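Local atomic coordinates of KLLA0C04147p (PDB entry 5H2D), a protein that binds ergosterol in the oxysterol-binding domain that makes up this chain, and probably transfers sterols between membranes. Residues L23-K28 with T128-R133; E93-R98 with T233-M238; Y82-N87 with P134-R139. All blocks are in the same frame, centred on the assembly; numbering follows the deposited sequence.

Interaction 1. Residues L23-K28 with T128-R133; sequences LGYEDK and TFEYSR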
ATOM      1  N   LEU A  23      -6.872 -10.219 -18.089  1.00 16.25           N
ATOM      2  CA  LEU A  23      -7.423 -11.558 -18.222  1.00 17.55           C
ATOM      3  C   LEU A  23      -7.637 -12.179 -16.851  1.00 17.00           C
ATOM      4  O   LEU A  23      -6.756 -12.114 -15.984  1.00 16.17           O
ATOM      5  CB  LEU A  23      -6.491 -12.434 -19.051  1.00 17.46           C
ATOM      6  CG  LEU A  23      -6.239 -11.932 -20.465  1.00 21.02           C
ATOM      7  CD1 LEU A  23      -5.123 -12.731 -21.099  1.00 21.76           C
ATOM      8  CD2 LEU A  23      -7.524 -12.015 -21.293  1.00 20.67           C
ATOM      9  N   GLY A  24      -8.807 -12.782 -16.664  1.00 17.76           N
ATOM     10  CA  GLY A  24      -9.159 -13.437 -15.420  1.00 15.97           C
ATOM     11  C   GLY A  24      -9.868 -12.544 -14.424  1.00 15.77           C
ATOM     12  O   GLY A  24     -10.279 -13.028 -13.362  1.00 16.33           O
ATOM     13  N   TYR A  25     -10.019 -11.256 -14.729  1.00 15.67           N
ATOM     14  CA  TYR A  25     -10.655 -10.308 -13.826  1.00 17.05           C
ATOM     15  C   TYR A  25     -12.079  -9.979 -14.259  1.00 19.49           C
ATOM     16  O   TYR A  25     -12.600  -8.898 -13.951  1.00 20.67           O
ATOM     17  CB  TYR A  25      -9.777  -9.059 -13.692  1.00 15.70           C
ATOM     18  CG  TYR A  25      -8.591  -9.325 -12.778  1.00 15.78           C
ATOM     19  CD1 TYR A  25      -8.735  -9.253 -11.402  1.00 16.20           C
ATOM     20  CD2 TYR A  25      -7.350  -9.686 -13.291  1.00 13.58           C
ATOM     21  CE1 TYR A  25      -7.669  -9.518 -10.554  1.00 13.12           C
ATOM     22  CE2 TYR A  25      -6.271  -9.961 -12.449  1.00 12.88           C
ATOM     23  CZ  TYR A  25      -6.452  -9.869 -11.084  1.00 14.00           C
ATOM     24  OH  TYR A  25      -5.404 -10.143 -10.244  1.00 14.70           O
ATOM     25  N   GLU A  26     -12.735 -10.935 -14.931  1.00 19.79           N
ATOM     26  CA  GLU A  26     -14.082 -10.714 -15.446  1.00 23.27           C
ATOM     27  C   GLU A  26     -15.134 -10.698 -14.344  1.00 21.41           C
ATOM     28  O   GLU A  26     -16.188 -10.071 -14.515  1.00 23.65           O
ATOM     29  CB  GLU A  26     -14.427 -11.785 -16.484  1.00 24.36           C
ATOM     30  CG  GLU A  26     -13.544 -11.754 -17.726  1.00 30.86           C
ATOM     31  CD  GLU A  26     -12.196 -12.443 -17.531  1.00 28.85           C
ATOM     32  OE1 GLU A  26     -11.280 -12.228 -18.366  1.00 32.35           O
ATOM     33  OE2 GLU A  26     -12.056 -13.209 -16.557  1.00 22.92           O
ATOM     34  N   ASP A  27     -14.888 -11.373 -13.221  1.00 18.78           N
ATOM     35  CA  ASP A  27     -15.888 -11.439 -12.162  1.00 16.61           C
ATOM     36  C   ASP A  27     -16.084 -10.079 -11.504  1.00 20.21           C
ATOM     37  O   ASP A  27     -15.147  -9.285 -11.353  1.00 18.97           O
ATOM     38  CB  ASP A  27     -15.491 -12.460 -11.093  1.00 16.47           C
ATOM     39  CG  ASP A  27     -15.296 -13.840 -11.654  1.00 21.56           C
ATOM     40  OD1 ASP A  27     -16.231 -14.367 -12.298  1.00 22.17           O
ATOM     41  OD2 ASP A  27     -14.199 -14.399 -11.472  1.00 16.80           O
ATOM     42  N   LYS A  28     -17.321  -9.824 -11.097  1.00 19.48           N
ATOM     43  CA  LYS A  28     -17.624  -8.639 -10.310  1.00 16.87           C
ATOM     44  C   LYS A  28     -16.842  -8.662  -8.996  1.00 15.61           C
ATOM     45  O   LYS A  28     -16.674  -9.716  -8.376  1.00 16.56           O
ATOM     46  CB  LYS A  28     -19.134  -8.589 -10.061  1.00 22.84           C
ATOM     47  CG  LYS A  28     -19.638  -7.636  -9.005  1.00 27.05           C
ATOM     48  CD  LYS A  28     -21.161  -7.722  -8.958  1.00 33.46           C
ATOM     49  CE  LYS A  28     -21.702  -7.647  -7.545  1.00 38.18           C
ATOM     50  NZ  LYS A  28     -21.842  -6.245  -7.080  1.00 38.17           N
ATOM     51  N   THR A 128       3.480 -14.199  -3.653  1.00  9.40           N
ATOM     52  CA  THR A 128       3.169 -13.124  -4.574  1.00 10.20           C
ATOM     53  C   THR A 128       1.721 -12.694  -4.400  1.00  9.55           C
ATOM     54  O   THR A 128       0.905 -13.410  -3.826  1.00  9.17           O
ATOM     55  CB  THR A 128       3.393 -13.540  -6.037  1.00 10.25           C
ATOM     56  OG1 THR A 128       2.591 -14.701  -6.323  1.00 10.56           O
ATOM     57  CG2 THR A 128       4.850 -13.885  -6.281  1.00 10.68           C
ATOM     58  N   PHE A 129       1.408 -11.506  -4.907  1.00  8.96           N
ATOM     59  CA  PHE A 129       0.014 -11.094  -4.955  1.00  8.22           C
ATOM     60  C   PHE A 129      -0.180 -10.196  -6.167  1.00  8.87           C
ATOM     61  O   PHE A 129       0.562  -9.231  -6.359  1.00  9.69           O
ATOM     62  CB  PHE A 129      -0.425 -10.383  -3.657  1.00  9.18           C
ATOM     63  CG  PHE A 129      -1.837  -9.816  -3.725  1.00  9.05           C
ATOM     64  CD1 PHE A 129      -2.933 -10.665  -3.811  1.00  9.29           C
ATOM     65  CD2 PHE A 129      -2.064  -8.443  -3.716  1.00  9.12           C
ATOM     66  CE1 PHE A 129      -4.217 -10.156  -3.902  1.00 10.29           C
ATOM     67  CE2 PHE A 129      -3.355  -7.933  -3.795  1.00 10.03           C
ATOM     68  CZ  PHE A 129      -4.429  -8.797  -3.889  1.00  9.45           C
ATOM     69  N   GLU A 130      -1.159 -10.539  -6.996  1.00 10.31           N
ATOM     70  CA  GLU A 130      -1.520  -9.722  -8.144  1.00 11.04           C
ATOM     71  C   GLU A 130      -2.915  -9.153  -7.954  1.00  9.58           C
ATOM     72  O   GLU A 130      -3.756  -9.746  -7.269  1.00  9.85           O
ATOM     73  CB  GLU A 130      -1.487 -10.540  -9.432  1.00 12.09           C
ATOM     74  CG  GLU A 130      -2.433 -11.726  -9.397  1.00 11.06           C
ATOM     75  CD  GLU A 130      -2.758 -12.243 -10.799  1.00 11.02           C
ATOM     76  OE1 GLU A 130      -3.828 -11.859 -11.321  1.00 13.41           O
ATOM     77  OE2 GLU A 130      -1.923 -12.999 -11.360  1.00 13.55           O
ATOM     78  N   TYR A 131      -3.155  -7.994  -8.559  1.00  9.93           N
ATOM     79  CA  TYR A 131      -4.479  -7.374  -8.502  1.00  9.03           C
ATOM     80  C   TYR A 131      -4.586  -6.394  -9.660  1.00 12.78           C
ATOM     81  O   TYR A 131      -3.855  -5.398  -9.705  1.00 11.93           O
ATOM     82  CB  TYR A 131      -4.687  -6.676  -7.157  1.00 10.60           C
ATOM     83  CG  TYR A 131      -6.026  -6.018  -6.907  1.00 10.03           C
ATOM     84  CD1 TYR A 131      -7.115  -6.767  -6.472  1.00 12.05           C
ATOM     85  CD2 TYR A 131      -6.180  -4.640  -7.032  1.00 11.22           C
ATOM     86  CE1 TYR A 131      -8.338  -6.165  -6.202  1.00 12.25           C
ATOM     87  CE2 TYR A 131      -7.399  -4.023  -6.756  1.00 10.48           C
ATOM     88  CZ  TYR A 131      -8.466  -4.790  -6.345  1.00 12.10           C
ATOM     89  OH  TYR A 131      -9.661  -4.182  -6.065  1.00 11.90           O
ATOM     90  N   SER A 132      -5.483  -6.679 -10.601  1.00 11.33           N
ATOM     91  CA  SER A 132      -5.719  -5.773 -11.713  1.00 12.50           C
ATOM     92  C   SER A 132      -7.147  -5.263 -11.655  1.00 10.32           C
ATOM     93  O   SER A 132      -8.054  -5.945 -11.164  1.00 12.82           O
ATOM     94  CB  SER A 132      -5.460  -6.464 -13.053  1.00 11.32           C
ATOM     95  OG  SER A 132      -4.106  -6.867 -13.153  1.00 14.42           O
ATOM     96  N   ARG A 133      -7.342  -4.039 -12.149  1.00 12.90           N
ATOM     97  CA  ARG A 133      -8.660  -3.412 -12.154  1.00 14.91           C
ATOM     98  C   ARG A 133      -8.960  -2.990 -13.584  1.00 18.25           C
ATOM     99  O   ARG A 133      -8.548  -1.908 -14.024  1.00 17.77           O
ATOM    100  CB  ARG A 133      -8.711  -2.238 -11.183  1.00 15.73           C
ATOM    101  CG  ARG A 133      -8.787  -2.670  -9.710  1.00 13.90           C
ATOM    102  CD  ARG A 133     -10.123  -3.287  -9.349  1.00 14.64           C
ATOM    103  NE  ARG A 133     -11.183  -2.286  -9.425  1.00 15.24           N
ATOM    104  CZ  ARG A 133     -11.653  -1.597  -8.393  1.00 15.91           C
ATOM    105  NH1 ARG A 133     -11.184  -1.806  -7.167  1.00 13.89           N
ATOM    106  NH2 ARG A 133     -12.605  -0.692  -8.585  1.00 19.58           N
TER
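Y25 and S132 have the nearest CA atoms across the two segments, 7.0 Å apart. L23-K28 is a loop without regular structure. T128-R133 is a strand. The CB of Y25 points toward that strand, and every contact between the two segments goes through this tyrosine. Its CG is anti to its own carbonyl carbon (chi1 -77°), and the ring lies across S132. S132 CB sits over one ring face, 3.9 Å from the centroid, in a CH-pi contact. S132 N is also over a face, 3.4 Å from Y25 CZ. The phenol then reaches on to E130. Y25 OH donates to E130 OE1 at 2.6 Å and meets its anti lone pair, the one away from the other oxygen. Ring and carboxylate planes are 26° apart. The strand is the first of the long run of antiparallel strands that builds the barrel-like body of the OSBP-related domain. Its partner there is strand 138-146. Y25 thus lays the N-terminal loop against strand 128-133. E130 is gripped from a second direction as well. Its OE2 takes a hydrogen bond from Y419 and a salt bridge from R423, both of helix 419-424. A phenylalanine at Y25 could still cover S132, but it would probably leave the buried E130 OE1 without this short bond. S132 OG plays no polar part toward Y25; it bonds S21 O instead. W420 of the same C-terminal helix touches both E130 and S132, while R423 also packs against Y25.

Interaction 2. Residues E93-R98 with T233-M238; sequences EDSTLR and TGDYCM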
ATOM      1  N   GLU A  93      -2.090  20.630 -16.362  1.00 24.61           N
ATOM      2  CA  GLU A  93      -0.899  21.092 -17.068  1.00 27.58           C
ATOM      3  C   GLU A  93       0.137  21.666 -16.110  1.00 23.52           C
ATOM      4  O   GLU A  93       1.339  21.622 -16.388  1.00 23.41           O
ATOM      5  CB  GLU A  93      -1.292  22.122 -18.128  1.00 30.34           C
ATOM      6  CG  GLU A  93      -2.069  23.306 -17.583  1.00 29.89           C
ATOM      7  CD  GLU A  93      -1.166  24.347 -16.958  1.00 28.07           C
ATOM      8  OE1 GLU A  93       0.044  24.337 -17.272  1.00 32.55           O
ATOM      9  OE2 GLU A  93      -1.659  25.169 -16.150  1.00 29.92           O
ATOM     10  N   ASP A  94      -0.307  22.178 -14.972  1.00 24.43           N
ATOM     11  CA  ASP A  94       0.564  22.811 -13.993  1.00 18.65           C
ATOM     12  C   ASP A  94       1.246  21.743 -13.139  1.00 22.40           C
ATOM     13  O   ASP A  94       0.572  20.990 -12.432  1.00 22.04           O
ATOM     14  CB  ASP A  94      -0.295  23.753 -13.145  1.00 20.51           C
ATOM     15  CG  ASP A  94       0.448  24.380 -11.987  1.00 19.55           C
ATOM     16  OD1 ASP A  94       1.665  24.171 -11.819  1.00 22.51           O
ATOM     17  OD2 ASP A  94      -0.221  25.129 -11.232  1.00 25.10           O
ATOM     18  N   SER A  95       2.580  21.679 -13.187  1.00 23.20           N
ATOM     19  CA  SER A  95       3.277  20.605 -12.481  1.00 21.90           C
ATOM     20  C   SER A  95       3.069  20.677 -10.973  1.00 22.28           C
ATOM     21  O   SER A  95       3.047  19.634 -10.307  1.00 19.95           O
ATOM     22  CB  SER A  95       4.771  20.622 -12.809  1.00 22.96           C
ATOM     23  OG  SER A  95       5.400  21.806 -12.345  1.00 24.22           O
ATOM     24  N   THR A  96       2.915  21.887 -10.412  1.00 20.09           N
ATOM     25  CA  THR A  96       2.719  21.995  -8.966  1.00 19.62           C
ATOM     26  C   THR A  96       1.347  21.488  -8.547  1.00 19.29           C
ATOM     27  O   THR A  96       1.190  21.003  -7.419  1.00 19.55           O
ATOM     28  CB  THR A  96       2.912  23.438  -8.487  1.00 22.67           C
ATOM     29  OG1 THR A  96       1.849  24.271  -8.976  1.00 22.08           O
ATOM     30  CG2 THR A  96       4.251  23.973  -8.960  1.00 25.46           C
ATOM     31  N   LEU A  97       0.348  21.599  -9.427  1.00 19.75           N
ATOM     32  CA  LEU A  97      -0.972  21.034  -9.167  1.00 19.98           C
ATOM     33  C   LEU A  97      -0.969  19.518  -9.342  1.00 19.16           C
ATOM     34  O   LEU A  97      -1.648  18.808  -8.591  1.00 17.96           O
ATOM     35  CB  LEU A  97      -2.016  21.692 -10.076  1.00 20.29           C
ATOM     36  CG  LEU A  97      -3.482  21.256  -9.959  1.00 23.08           C
ATOM     37  CD1 LEU A  97      -4.013  21.455  -8.549  1.00 18.30           C
ATOM     38  CD2 LEU A  97      -4.365  21.997 -10.963  1.00 23.11           C
ATOM     39  N   ARG A  98      -0.200  19.003 -10.299  1.00 18.13           N
ATOM     40  CA  ARG A  98       0.028  17.561 -10.320  1.00 18.28           C
ATOM     41  C   ARG A  98       0.610  17.098  -8.990  1.00 19.67           C
ATOM     42  O   ARG A  98       0.167  16.090  -8.426  1.00 17.19           O
ATOM     43  CB  ARG A  98       0.949  17.177 -11.478  1.00 20.12           C
ATOM     44  CG  ARG A  98       0.399  17.572 -12.838  1.00 18.52           C
ATOM     45  CD  ARG A  98       0.976  16.729 -13.975  1.00 19.84           C
ATOM     46  NE  ARG A  98       2.384  17.028 -14.238  1.00 22.03           N
ATOM     47  CZ  ARG A  98       2.795  18.015 -15.031  1.00 24.06           C
ATOM     48  NH1 ARG A  98       4.091  18.228 -15.218  1.00 22.22           N
ATOM     49  NH2 ARG A  98       1.900  18.798 -15.617  1.00 26.53           N
ATOM     50  N   THR A 233      11.275  18.525 -12.251  1.00 23.79           N
ATOM     51  CA  THR A 233      10.889  19.939 -12.418  1.00 26.33           C
ATOM     52  C   THR A 233      11.654  21.080 -11.682  1.00 33.51           C
ATOM     53  O   THR A 233      11.860  22.121 -12.306  1.00 42.37           O
ATOM     54  CB  THR A 233       9.377  20.125 -12.122  1.00 26.42           C
ATOM     55  OG1 THR A 233       9.023  19.532 -10.867  1.00 24.21           O
ATOM     56  CG2 THR A 233       8.546  19.512 -13.247  1.00 23.25           C
ATOM     57  N   GLY A 234      12.068  20.980 -10.417  1.00 36.29           N
ATOM     58  CA  GLY A 234      11.752  19.937  -9.467  1.00 24.31           C
ATOM     59  C   GLY A 234      11.014  20.542  -8.266  1.00 24.20           C
ATOM     60  O   GLY A 234      11.597  21.018  -7.280  1.00 23.76           O
ATOM     61  N   ASP A 235       9.697  20.548  -8.391  1.00 24.26           N
ATOM     62  CA  ASP A 235       8.805  20.922  -7.307  1.00 19.35           C
ATOM     63  C   ASP A 235       8.972  19.971  -6.116  1.00 21.71           C
ATOM     64  O   ASP A 235       9.526  18.874  -6.232  1.00 22.67           O
ATOM     65  CB  ASP A 235       7.369  20.896  -7.817  1.00 21.26           C
ATOM     66  CG  ASP A 235       7.213  21.612  -9.145  1.00 24.79           C
ATOM     67  OD1 ASP A 235       7.677  22.766  -9.239  1.00 26.20           O
ATOM     68  OD2 ASP A 235       6.639  21.034 -10.095  1.00 25.49           O
ATOM     69  N   TYR A 236       8.492  20.401  -4.948  1.00 16.98           N
ATOM     70  CA  TYR A 236       8.553  19.530  -3.779  1.00 19.93           C
ATOM     71  C   TYR A 236       7.411  19.866  -2.832  1.00 20.62           C
ATOM     72  O   TYR A 236       6.841  20.957  -2.869  1.00 20.56           O
ATOM     73  CB  TYR A 236       9.903  19.626  -3.051  1.00 20.39           C
ATOM     74  CG  TYR A 236      10.251  21.019  -2.554  1.00 21.08           C
ATOM     75  CD1 TYR A 236      10.797  21.964  -3.416  1.00 23.91           C
ATOM     76  CD2 TYR A 236      10.039  21.383  -1.232  1.00 23.65           C
ATOM     77  CE1 TYR A 236      11.118  23.242  -2.974  1.00 24.04           C
ATOM     78  CE2 TYR A 236      10.361  22.658  -0.781  1.00 24.89           C
ATOM     79  CZ  TYR A 236      10.895  23.579  -1.659  1.00 26.43           C
ATOM     80  OH  TYR A 236      11.212  24.848  -1.215  1.00 30.01           O
ATOM     81  N   CYS A 237       7.080  18.901  -1.976  1.00 19.20           N
ATOM     82  CA  CYS A 237       5.944  19.040  -1.076  1.00 17.20           C
ATOM     83  C   CYS A 237       6.326  18.503   0.292  1.00 16.60           C
ATOM     84  O   CYS A 237       6.927  17.432   0.391  1.00 18.11           O
ATOM     85  CB  CYS A 237       4.714  18.292  -1.629  1.00 16.26           C
ATOM     86  SG  CYS A 237       3.325  18.171  -0.479  1.00 18.02           S
ATOM     87  N   MET A 238       5.987  19.256   1.336  1.00 17.39           N
ATOM     88  CA  MET A 238       6.166  18.842   2.721  1.00 18.81           C
ATOM     89  C   MET A 238       4.809  18.474   3.301  1.00 18.09           C
ATOM     90  O   MET A 238       3.860  19.262   3.202  1.00 18.88           O
ATOM     91  CB  MET A 238       6.803  19.957   3.558  1.00 23.91           C
ATOM     92  CG  MET A 238       8.065  20.562   2.972  1.00 29.65           C
ATOM     93  SD  MET A 238       9.407  19.378   2.811  1.00 35.73           S
ATOM     94  CE  MET A 238       9.420  18.613   4.427  1.00 28.45           C
TER
HETATM   95  O   HOH W   1       5.696  18.553  -9.644  1.00 21.81           O
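The capped N terminus of helix 95-108 meets the turn that leads into strand 236-241, through S95 and T96 on one side and T233 and D235 on the other. D94 is the N-cap. Its OD1 accepts from T96 N at 3.0 Å and from T96 OG1 at 2.9 Å, both from the same face of the carboxylate. T233 forms an ST turn, with its OG1 accepting from D235 N at 2.8 Å. The bond between the segments runs from S95 OG to D235 OD2 at 2.7 Å. It comes in on the syn side, 15° out of the carboxylate plane. S95 OG lies between its backbone N and carbonyl carbon (chi1 64°), which turns the hydroxyl to D235. One water also donates to D235 OD2, at 2.7 Å, and to S95 O. A weak bond from T233 OG1 adds a third donor to this oxygen. D235 is buried, and its charge is met by the S95 hydroxyl, the water and, weakly, T233 OG1. T96 CG2 passes D235 OD1 at 3.6 Å, and the two side chains cross at about a right angle. S95 CB rests on T233 CG2 at 4.0 Å. Around the contact, T96 OG1 is also bonded to W267 of strand 265-272. D235 and C237 pack on L99, one turn further along the helix. Strand 236-241 itself runs between strands 219-230 and 253-259.

Interaction 3. Residues Y82-N87 with P134-R139; sequences YADLLN and PDKSYR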
ATOM      1  N   TYR A  82      -7.545   4.954  -3.603  1.00 11.55           N
ATOM      2  CA  TYR A  82      -7.982   6.210  -4.214  1.00 12.18           C
ATOM      3  C   TYR A  82      -7.078   6.607  -5.379  1.00 14.75           C
ATOM      4  O   TYR A  82      -6.751   7.779  -5.560  1.00 13.58           O
ATOM      5  CB  TYR A  82      -8.033   7.318  -3.164  1.00 12.94           C
ATOM      6  CG  TYR A  82      -8.924   6.970  -1.984  1.00 12.35           C
ATOM      7  CD1 TYR A  82     -10.292   7.243  -2.010  1.00 12.77           C
ATOM      8  CD2 TYR A  82      -8.403   6.368  -0.841  1.00 12.79           C
ATOM      9  CE1 TYR A  82     -11.123   6.930  -0.937  1.00 14.43           C
ATOM     10  CE2 TYR A  82      -9.221   6.059   0.241  1.00 12.86           C
ATOM     11  CZ  TYR A  82     -10.576   6.323   0.188  1.00 15.27           C
ATOM     12  OH  TYR A  82     -11.371   6.007   1.269  1.00 14.25           O
ATOM     13  N   ALA A  83      -6.658   5.624  -6.173  1.00 15.14           N
ATOM     14  CA  ALA A  83      -5.750   5.858  -7.286  1.00 15.32           C
ATOM     15  C   ALA A  83      -6.347   6.752  -8.373  1.00 16.92           C
ATOM     16  O   ALA A  83      -5.582   7.243  -9.211  1.00 16.64           O
ATOM     17  CB  ALA A  83      -5.315   4.521  -7.892  1.00 16.63           C
ATOM     18  N   ASP A  84      -7.670   6.967  -8.384  1.00 17.18           N
ATOM     19  CA  ASP A  84      -8.255   7.958  -9.294  1.00 18.31           C
ATOM     20  C   ASP A  84      -7.546   9.298  -9.171  1.00 19.86           C
ATOM     21  O   ASP A  84      -7.479  10.063 -10.144  1.00 20.08           O
ATOM     22  CB  ASP A  84      -9.751   8.139  -9.008  1.00 20.45           C
ATOM     23  CG  ASP A  84     -10.607   6.993  -9.546  1.00 28.43           C
ATOM     24  OD1 ASP A  84     -10.070   6.127 -10.257  1.00 29.41           O
ATOM     25  OD2 ASP A  84     -11.829   6.964  -9.261  1.00 34.48           O
ATOM     26  N   LEU A  85      -7.026   9.611  -7.978  1.00 14.67           N
ATOM     27  CA  LEU A  85      -6.317  10.873  -7.778  1.00 14.74           C
ATOM     28  C   LEU A  85      -5.140  11.015  -8.727  1.00 17.18           C
ATOM     29  O   LEU A  85      -4.761  12.142  -9.078  1.00 17.23           O
ATOM     30  CB  LEU A  85      -5.831  10.993  -6.330  1.00 13.98           C
ATOM     31  CG  LEU A  85      -6.938  11.217  -5.307  1.00 13.42           C
ATOM     32  CD1 LEU A  85      -6.435  10.992  -3.891  1.00 15.80           C
ATOM     33  CD2 LEU A  85      -7.501  12.621  -5.448  1.00 17.60           C
ATOM     34  N   LEU A  86      -4.537   9.894  -9.135  1.00 14.28           N
ATOM     35  CA  LEU A  86      -3.354   9.956  -9.978  1.00 15.05           C
ATOM     36  C   LEU A  86      -3.711  10.250 -11.430  1.00 16.03           C
ATOM     37  O   LEU A  86      -2.928  10.903 -12.126  1.00 16.89           O
ATOM     38  CB  LEU A  86      -2.558   8.656  -9.852  1.00 13.77           C
ATOM     39  CG  LEU A  86      -2.027   8.418  -8.435  1.00 15.24           C
ATOM     40  CD1 LEU A  86      -1.211   7.143  -8.435  1.00 13.78           C
ATOM     41  CD2 LEU A  86      -1.194   9.595  -7.968  1.00 17.38           C
ATOM     42  N   ASN A  87      -4.875   9.787 -11.893  1.00 18.13           N
ATOM     43  CA  ASN A  87      -5.347  10.178 -13.219  1.00 16.41           C
ATOM     44  C   ASN A  87      -5.768  11.634 -13.231  1.00 22.16           C
ATOM     45  O   ASN A  87      -5.520  12.350 -14.209  1.00 21.39           O
ATOM     46  CB  ASN A  87      -6.498   9.282 -13.649  1.00 19.66           C
ATOM     47  CG  ASN A  87      -6.040   7.890 -13.934  1.00 22.06           C
ATOM     48  OD1 ASN A  87      -4.975   7.695 -14.528  1.00 20.18           O
ATOM     49  ND2 ASN A  87      -6.812   6.904 -13.488  1.00 27.68           N
ATOM     50  N   PRO A 134      -9.663  -3.836 -14.346  1.00 15.83           N
ATOM     51  CA  PRO A 134     -10.009  -3.456 -15.725  1.00 17.45           C
ATOM     52  C   PRO A 134     -10.735  -2.126 -15.796  1.00 19.96           C
ATOM     53  O   PRO A 134     -10.514  -1.348 -16.733  1.00 21.28           O
ATOM     54  CB  PRO A 134     -10.905  -4.615 -16.188  1.00 20.64           C
ATOM     55  CG  PRO A 134     -10.537  -5.777 -15.301  1.00 22.09           C
ATOM     56  CD  PRO A 134     -10.163  -5.173 -13.979  1.00 16.05           C
ATOM     57  N   ASP A 135     -11.592  -1.844 -14.811  1.00 19.10           N
ATOM     58  CA  ASP A 135     -12.373  -0.613 -14.788  1.00 21.53           C
ATOM     59  C   ASP A 135     -11.519   0.624 -14.548  1.00 21.02           C
ATOM     60  O   ASP A 135     -11.971   1.738 -14.837  1.00 22.99           O
ATOM     61  CB  ASP A 135     -13.477  -0.702 -13.722  1.00 19.64           C
ATOM     62  CG  ASP A 135     -12.939  -0.996 -12.322  1.00 22.48           C
ATOM     63  OD1 ASP A 135     -12.020  -1.833 -12.191  1.00 20.17           O
ATOM     64  OD2 ASP A 135     -13.455  -0.398 -11.355  1.00 23.16           O
ATOM     65  N   LYS A 136     -10.306   0.456 -14.021  1.00 18.57           N
ATOM     66  CA  LYS A 136      -9.384   1.549 -13.755  1.00 17.27           C
ATOM     67  C   LYS A 136      -8.131   1.487 -14.620  1.00 18.36           C
ATOM     68  O   LYS A 136      -7.294   2.389 -14.544  1.00 22.30           O
ATOM     69  CB  LYS A 136      -8.976   1.543 -12.273  1.00 18.49           C
ATOM     70  CG  LYS A 136     -10.137   1.557 -11.300  1.00 20.64           C
ATOM     71  CD  LYS A 136     -11.018   2.784 -11.514  1.00 22.88           C
ATOM     72  CE  LYS A 136     -12.117   2.866 -10.482  1.00 28.76           C
ATOM     73  NZ  LYS A 136     -11.608   3.317  -9.165  1.00 34.69           N
ATOM     74  N   SER A 137      -7.972   0.432 -15.412  1.00 18.22           N
ATOM     75  CA  SER A 137      -6.834   0.248 -16.309  1.00 16.04           C
ATOM     76  C   SER A 137      -5.494   0.173 -15.578  1.00 17.64           C
ATOM     77  O   SER A 137      -4.467   0.597 -16.118  1.00 19.68           O
ATOM     78  CB  SER A 137      -6.796   1.341 -17.378  1.00 24.25           C
ATOM     79  OG  SER A 137      -7.918   1.219 -18.242  1.00 26.11           O
ATOM     80  N   TYR A 138      -5.446  -0.402 -14.368  1.00 15.20           N
ATOM     81  CA  TYR A 138      -4.150  -0.611 -13.736  1.00 13.88           C
ATOM     82  C   TYR A 138      -3.949  -2.072 -13.345  1.00 10.78           C
ATOM     83  O   TYR A 138      -4.901  -2.842 -13.182  1.00 13.78           O
ATOM     84  CB  TYR A 138      -3.932   0.308 -12.509  1.00 14.68           C
ATOM     85  CG  TYR A 138      -4.746   0.034 -11.252  1.00 14.00           C
ATOM     86  CD1 TYR A 138      -4.494  -1.083 -10.465  1.00 13.83           C
ATOM     87  CD2 TYR A 138      -5.706   0.943 -10.807  1.00 13.17           C
ATOM     88  CE1 TYR A 138      -5.208  -1.313  -9.301  1.00 13.82           C
ATOM     89  CE2 TYR A 138      -6.420   0.727  -9.636  1.00 14.73           C
ATOM     90  CZ  TYR A 138      -6.167  -0.407  -8.888  1.00 13.17           C
ATOM     91  OH  TYR A 138      -6.873  -0.621  -7.724  1.00 13.17           O
ATOM     92  N   ARG A 139      -2.673  -2.440 -13.207  1.00 11.68           N
ATOM     93  CA  ARG A 139      -2.268  -3.752 -12.723  1.00 12.10           C
ATOM     94  C   ARG A 139      -1.261  -3.546 -11.605  1.00 12.93           C
ATOM     95  O   ARG A 139      -0.351  -2.725 -11.732  1.00 12.36           O
ATOM     96  CB  ARG A 139      -1.671  -4.620 -13.851  1.00 12.49           C
ATOM     97  CG  ARG A 139      -0.332  -4.137 -14.396  1.00 14.04           C
ATOM     98  CD  ARG A 139       0.066  -4.948 -15.633  1.00 14.18           C
ATOM     99  NE  ARG A 139       1.473  -4.751 -15.952  1.00 16.37           N
ATOM    100  CZ  ARG A 139       2.078  -5.252 -17.019  1.00 16.87           C
ATOM    101  NH1 ARG A 139       1.387  -5.964 -17.906  1.00 16.90           N
ATOM    102  NH2 ARG A 139       3.369  -5.033 -17.209  1.00 18.44           N
TER
HETATM  103  O   HOH W   2      -8.821   3.651  -8.704  1.00 23.58           O
HETATM  104  O   HOH W   3      -5.659   4.072 -13.159  1.00 22.24           O
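D84 and K136 face each other near the start of helix 84-90, and two waters bridge the contact. The direct salt bridge is long: K136 NZ is 3.4 Å from D84 OD1, a weak hydrogen bond. The lysine chain bends at chi2 (-59°) and again at chi4 (75°), and its side chain crosses that of D84 at about a right angle. A water bridges the same two groups. It accepts from K136 NZ at 2.8 Å and donates to D84 OD1 at 3.2 Å. A second water joins the helix to the other backbone. It accepts from N87 ND2 at 3.1 Å and donates to K136 O at 2.7 Å. Both waters lie in the plane of the Y138 ring, at its edge. The apolar part of the contact is small and buried. A83 CB meets Y138 CE2 at 4.3 Å, obliquely to the ring, and A83 also packs on W161 of strand 161-173. K136 belongs to the turn between strands 128-133 and 138-146. S137 and Y138 both face R133 there, a G1 beta bulge. R133 in turn makes a salt bridge with D135 of the same turn. D84 is exposed, so solvent probably screens its charge pair with K136. With two water bridges and one long ionic contact, the polar side of the junction probably depends largely on bound water, with A83 against Y138 beneath.

In the fold
From the N terminus, the chain runs through L23-K28, Y82-N87 and E93-R98. Their partners T128-R133, P134-R139 and T233-M238 follow in the same order, that of interactions 1, 3 and 2, so every pair crosses and none nests. Interaction 1 closes a loop of 99 residues and ties the N-terminal loop to the first strand of the barrel. Interaction 3 closes a shorter one, from helix 84-90 to the turn between strands 128-133 and 138-146. Interaction 2 closes the longest, 134 residues and about half strand, from helix 95-108 to strand 236-241. Interactions 1 and 3 touch through their paired strands. Interactions 2 and 3, on successive helices, stay about 6 Å apart at their nearest atoms.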